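Local coordinates for protein beta-porphyranase B (Bacteroides plebeius, PDB 4AWD) that cleaves the sulfated red-seaweed polysaccharide porphyran at beta-1,4 linkages between D-galactose and L-galactose-6-sulfate, yielding mostly a sulfated disaccharide, at residues A131-A142 with S236-W247. Sequence-based numbering, arbitrary orientation.
Sequences AHYGYYETRMKA and SAEDFHTYGCWW
Trp247 receives the edges of two rings, His132 and Tyr133, on one face of its indole. Its CB rests 3.7 Å from Gly134 O, the carbonyl that also accepts Trp247 N. With CG anti to the backbone N (chi1 -177°), the indole runs alongside residues 131-133. CD1 and NE1 meet the edge of the Tyr133 ring, whose plane stands at 90° to the indole; CE2 and CZ2 face the His132 ring, with CD2 of the imidazole 3.5 Å from CZ2, an offset edge-to-face pair, planes at 61°. CE3 reaches His132 O at 3.5 Å; CZ3 meets Ala131 O, and CH2, like CZ2, meets His132 CD2. That His132 carbonyl is also gripped by Tyr136 OH.

Between the ends, paired backbone bonds join 134-140 to 241-247. On the face bearing Glu137, Gly244 leaves room for the carboxylate, whose OE2 accepts Tyr135 OH and lies 3.2 Å from Thr242 CG2. At the far end the Phe240 ring is sandwiched: Lys141 CB sits 3.8 Å from its centroid, while the Arg139 guanidinium stacks on the opposite face and its NE forms a salt bridge with Asp312, a calcium ligand. The two strands belong to the beta-sandwich (jelly roll) fold of family GH16, with Met140 and Trp247 on the face toward the presumed catalytic glutamates.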
loop_
_atom_site.group_PDB
_atom_site.type_symbol
_atom_site.label_atom_id
_atom_site.label_comp_id
_atom_site.label_asym_id
_atom_site.label_seq_id
_atom_site.Cartn_x
_atom_site.Cartn_y
_atom_site.Cartn_z
ATOM N N ALA A 131 -8.804 9.009 5.746
ATOM C CA ALA A 131 -9.421 8.212 4.685
ATOM C C ALA A 131 -10.134 7.049 5.349
ATOM O O ALA A 131 -9.501 6.264 6.048
ATOM C CB ALA A 131 -8.387 7.713 3.703
ATOM N N HIS A 132 -11.457 6.971 5.170
ATOM C CA HIS A 132 -12.245 5.877 5.744
ATOM C C HIS A 132 -13.049 5.167 4.658
ATOM O O HIS A 132 -12.549 4.997 3.537
ATOM C CB HIS A 132 -13.155 6.363 6.889
ATOM C CG HIS A 132 -13.295 5.370 8.008
ATOM N ND1 HIS A 132 -13.752 5.717 9.260
ATOM C CD2 HIS A 132 -12.989 4.050 8.075
ATOM C CE1 HIS A 132 -13.748 4.651 10.041
ATOM N NE2 HIS A 132 -13.280 3.628 9.349
ATOM N N TYR A 133 -14.285 4.764 4.977
ATOM C CA TYR A 133 -15.122 3.996 4.036
ATOM C C TYR A 133 -15.264 4.774 2.747
ATOM O O TYR A 133 -15.432 6.010 2.755
ATOM C CB TYR A 133 -16.504 3.649 4.614
ATOM C CG TYR A 133 -16.457 3.129 6.036
ATOM C CD1 TYR A 133 -15.543 2.149 6.407
ATOM C CD2 TYR A 133 -17.297 3.646 7.018
ATOM C CE1 TYR A 133 -15.483 1.684 7.702
ATOM C CE2 TYR A 133 -17.245 3.167 8.331
ATOM C CZ TYR A 133 -16.333 2.185 8.649
ATOM O OH TYR A 133 -16.239 1.713 9.923
ATOM N N GLY A 134 -15.164 4.047 1.643
ATOM C CA GLY A 134 -15.013 4.669 0.346
ATOM C C GLY A 134 -14.249 3.765 -0.591
ATOM O O GLY A 134 -14.121 2.557 -0.343
ATOM N N TYR A 135 -13.748 4.355 -1.668
ATOM C CA TYR A 135 -13.091 3.618 -2.736
ATOM C C TYR A 135 -11.723 4.236 -3.046
ATOM O O TYR A 135 -11.566 5.464 -3.114
ATOM C CB TYR A 135 -13.975 3.591 -3.989
ATOM C CG TYR A 135 -13.515 2.630 -5.060
ATOM C CD1 TYR A 135 -12.593 3.025 -6.030
ATOM C CD2 TYR A 135 -13.990 1.323 -5.095
ATOM C CE1 TYR A 135 -12.148 2.135 -7.030
ATOM C CE2 TYR A 135 -13.569 0.426 -6.089
ATOM C CZ TYR A 135 -12.638 0.839 -7.047
ATOM O OH TYR A 135 -12.215 -0.034 -8.020
ATOM N N TYR A 136 -10.735 3.370 -3.219
ATOM C CA TYR A 136 -9.351 3.786 -3.359
ATOM C C TYR A 136 -8.726 2.962 -4.464
ATOM O O TYR A 136 -8.934 1.748 -4.528
ATOM C CB TYR A 136 -8.621 3.563 -2.035
ATOM C CG TYR A 136 -9.252 4.347 -0.902
ATOM C CD1 TYR A 136 -8.841 5.659 -0.613
ATOM C CD2 TYR A 136 -10.261 3.789 -0.134
ATOM C CE1 TYR A 136 -9.433 6.384 0.392
ATOM C CE2 TYR A 136 -10.855 4.512 0.892
ATOM C CZ TYR A 136 -10.433 5.805 1.147
ATOM O OH TYR A 136 -11.042 6.505 2.161
ATOM N N GLU A 137 -7.957 3.608 -5.332
ATOM C CA GLU A 137 -7.475 2.930 -6.524
ATOM C C GLU A 137 -6.249 3.621 -7.081
ATOM O O GLU A 137 -6.131 4.847 -6.995
ATOM C CB GLU A 137 -8.578 2.915 -7.592
ATOM C CG GLU A 137 -8.280 2.010 -8.789
ATOM C CD GLU A 137 -9.529 1.507 -9.477
ATOM O OE1 GLU A 137 -10.119 2.256 -10.291
ATOM O OE2 GLU A 137 -9.919 0.355 -9.193
ATOM N N THR A 138 -5.357 2.836 -7.682
ATOM C CA THR A 138 -4.225 3.385 -8.399
ATOM C C THR A 138 -4.025 2.648 -9.717
ATOM O O THR A 138 -4.389 1.470 -9.842
ATOM C CB THR A 138 -2.921 3.345 -7.544
ATOM O OG1 THR A 138 -1.892 4.073 -8.221
ATOM C CG2 THR A 138 -2.437 1.927 -7.300
ATOM N N ARG A 139 -3.477 3.372 -10.699
ATOM C CA ARG A 139 -2.947 2.790 -11.935
ATOM C C ARG A 139 -1.422 2.740 -11.782
ATOM O O ARG A 139 -0.748 3.775 -11.769
ATOM C CB ARG A 139 -3.352 3.602 -13.175
ATOM C CG ARG A 139 -3.266 2.802 -14.479
ATOM C CD ARG A 139 -4.042 3.428 -15.659
ATOM N NE ARG A 139 -3.146 4.252 -16.457
ATOM C CZ ARG A 139 -2.566 3.886 -17.595
ATOM N NH1 ARG A 139 -2.812 2.709 -18.149
ATOM N NH2 ARG A 139 -1.744 4.730 -18.195
ATOM N N MET A 140 -0.895 1.522 -11.657
ATOM C CA MET A 140 0.498 1.299 -11.308
ATOM C C MET A 140 1.176 0.388 -12.326
ATOM O O MET A 140 0.579 -0.574 -12.831
ATOM C CB MET A 140 0.611 0.657 -9.904
ATOM C CG MET A 140 2.044 0.467 -9.407
ATOM S SD MET A 140 2.056 -0.378 -7.822
ATOM C CE MET A 140 1.645 -2.057 -8.361
ATOM N N LYS A 141 2.430 0.685 -12.621
ATOM C CA LYS A 141 3.264 -0.281 -13.325
ATOM C C LYS A 141 4.423 -0.582 -12.398
ATOM O O LYS A 141 5.068 0.348 -11.904
ATOM C CB LYS A 141 3.738 0.276 -14.683
ATOM C CG LYS A 141 4.680 -0.691 -15.444
ATOM C CD LYS A 141 4.811 -0.386 -16.944
ATOM C CE LYS A 141 5.820 0.713 -17.224
ATOM N NZ LYS A 141 6.583 0.406 -18.471
ATOM N N ALA A 142 4.659 -1.862 -12.121
ATOM C CA ALA A 142 5.733 -2.252 -11.169
ATOM C C ALA A 142 7.112 -2.065 -11.770
ATOM O O ALA A 142 7.274 -2.158 -12.981
ATOM C CB ALA A 142 5.566 -3.701 -10.680
ATOM N N SER A 236 3.068 -7.708 -13.389
ATOM C CA SER A 236 2.889 -6.360 -12.846
ATOM C C SER A 236 3.835 -5.307 -13.444
ATOM O O SER A 236 3.489 -4.137 -13.522
ATOM C CB SER A 236 2.973 -6.373 -11.322
ATOM O OG SER A 236 4.196 -6.940 -10.899
ATOM N N ALA A 237 5.008 -5.743 -13.894
ATOM C CA ALA A 237 6.018 -4.837 -14.463
ATOM C C ALA A 237 5.859 -4.546 -15.957
ATOM O O ALA A 237 6.505 -3.643 -16.487
ATOM C CB ALA A 237 7.407 -5.367 -14.185
ATOM N N GLU A 238 5.008 -5.302 -16.639
ATOM C CA GLU A 238 4.887 -5.153 -18.095
ATOM C C GLU A 238 3.943 -4.032 -18.513
ATOM O O GLU A 238 4.026 -3.532 -19.641
ATOM C CB GLU A 238 4.457 -6.465 -18.771
ATOM C CG GLU A 238 5.376 -7.686 -18.539
ATOM C CD GLU A 238 6.885 -7.405 -18.665
ATOM O OE1 GLU A 238 7.299 -6.424 -19.332
ATOM O OE2 GLU A 238 7.675 -8.188 -18.078
ATOM N N ASP A 239 3.037 -3.643 -17.625
ATOM C CA ASP A 239 2.058 -2.644 -18.000
ATOM C C ASP A 239 1.354 -2.028 -16.808
ATOM O O ASP A 239 1.453 -2.512 -15.673
ATOM C CB ASP A 239 1.025 -3.249 -18.966
ATOM C CG ASP A 239 0.547 -2.255 -20.014
ATOM O OD1 ASP A 239 0.832 -1.034 -19.903
ATOM O OD2 ASP A 239 -0.130 -2.711 -20.957
ATOM N N PHE A 240 0.652 -0.939 -17.086
ATOM C CA PHE A 240 -0.124 -0.253 -16.083
ATOM C C PHE A 240 -1.389 -1.036 -15.887
ATOM O O PHE A 240 -2.013 -1.482 -16.847
ATOM C CB PHE A 240 -0.480 1.156 -16.543
ATOM C CG PHE A 240 0.616 2.148 -16.345
ATOM C CD1 PHE A 240 0.761 2.807 -15.119
ATOM C CD2 PHE A 240 1.500 2.441 -17.387
ATOM C CE1 PHE A 240 1.767 3.729 -14.927
ATOM C CE2 PHE A 240 2.517 3.348 -17.212
ATOM C CZ PHE A 240 2.664 3.999 -15.976
ATOM N N HIS A 241 -1.756 -1.216 -14.631
ATOM C CA HIS A 241 -3.024 -1.821 -14.309
ATOM C C HIS A 241 -3.637 -1.090 -13.139
ATOM O O HIS A 241 -2.977 -0.342 -12.417
ATOM C CB HIS A 241 -2.874 -3.321 -14.002
ATOM C CG HIS A 241 -2.406 -4.132 -15.170
ATOM N ND1 HIS A 241 -3.257 -4.569 -16.162
ATOM C CD2 HIS A 241 -1.175 -4.593 -15.500
ATOM C CE1 HIS A 241 -2.567 -5.256 -17.058
ATOM N NE2 HIS A 241 -1.301 -5.284 -16.681
ATOM N N THR A 242 -4.905 -1.357 -12.943
ATOM C CA THR A 242 -5.707 -0.668 -11.971
ATOM C C THR A 242 -5.864 -1.599 -10.761
ATOM O O THR A 242 -6.203 -2.775 -10.915
ATOM C CB THR A 242 -7.040 -0.249 -12.689
ATOM O OG1 THR A 242 -6.923 1.112 -13.133
ATOM C CG2 THR A 242 -8.234 -0.393 -11.839
ATOM N N TYR A 243 -5.555 -1.087 -9.573
ATOM C CA TYR A 243 -5.669 -1.867 -8.334
ATOM C C TYR A 243 -6.478 -1.061 -7.325
ATOM O O TYR A 243 -6.065 0.014 -6.886
ATOM C CB TYR A 243 -4.292 -2.217 -7.758
ATOM C CG TYR A 243 -3.384 -2.958 -8.711
ATOM C CD1 TYR A 243 -3.429 -4.349 -8.803
ATOM C CD2 TYR A 243 -2.472 -2.267 -9.519
ATOM C CE1 TYR A 243 -2.602 -5.043 -9.667
ATOM C CE2 TYR A 243 -1.641 -2.950 -10.410
ATOM C CZ TYR A 243 -1.712 -4.346 -10.472
ATOM O OH TYR A 243 -0.900 -5.040 -11.338
ATOM N N GLY A 244 -7.640 -1.587 -6.971
ATOM C CA GLY A 244 -8.613 -0.817 -6.231
ATOM C C GLY A 244 -9.303 -1.555 -5.114
ATOM O O GLY A 244 -9.456 -2.781 -5.121
ATOM N N CYS A 245 -9.716 -0.777 -4.137
ATOM C CA CYS A 245 -10.422 -1.304 -3.012
ATOM C C CYS A 245 -11.696 -0.500 -2.794
ATOM O O CYS A 245 -11.665 0.738 -2.819
ATOM C CB CYS A 245 -9.562 -1.157 -1.775
ATOM S SG CYS A 245 -10.376 -1.808 -0.372
ATOM N N TRP A 246 -12.803 -1.208 -2.581
ATOM C CA TRP A 246 -13.984 -0.596 -2.005
ATOM C C TRP A 246 -13.998 -0.955 -0.525
ATOM O O TRP A 246 -14.350 -2.070 -0.142
ATOM C CB TRP A 246 -15.272 -1.076 -2.680
ATOM C CG TRP A 246 -16.515 -0.400 -2.154
ATOM C CD1 TRP A 246 -16.612 0.436 -1.067
ATOM C CD2 TRP A 246 -17.844 -0.515 -2.681
ATOM N NE1 TRP A 246 -17.914 0.852 -0.899
ATOM C CE2 TRP A 246 -18.689 0.279 -1.872
ATOM C CE3 TRP A 246 -18.401 -1.211 -3.762
ATOM C CZ2 TRP A 246 -20.067 0.394 -2.111
ATOM C CZ3 TRP A 246 -19.767 -1.091 -4.003
ATOM C CH2 TRP A 246 -20.585 -0.295 -3.177
ATOM N N TRP A 247 -13.593 -0.011 0.306
ATOM C CA TRP A 247 -13.624 -0.230 1.743
ATOM C C TRP A 247 -15.064 0.065 2.178
ATOM O O TRP A 247 -15.435 1.214 2.388
ATOM C CB TRP A 247 -12.573 0.650 2.420
ATOM C CG TRP A 247 -12.440 0.485 3.909
ATOM C CD1 TRP A 247 -13.088 -0.421 4.716
ATOM C CD2 TRP A 247 -11.572 1.237 4.770
ATOM N NE1 TRP A 247 -12.687 -0.260 6.016
ATOM C CE2 TRP A 247 -11.762 0.749 6.081
ATOM C CE3 TRP A 247 -10.660 2.285 4.557
ATOM C CZ2 TRP A 247 -11.073 1.263 7.174
ATOM C CZ3 TRP A 247 -9.969 2.800 5.649
ATOM C CH2 TRP A 247 -10.181 2.288 6.943
HETATM O O HOH W 1 0.701 -3.403 -12.594
#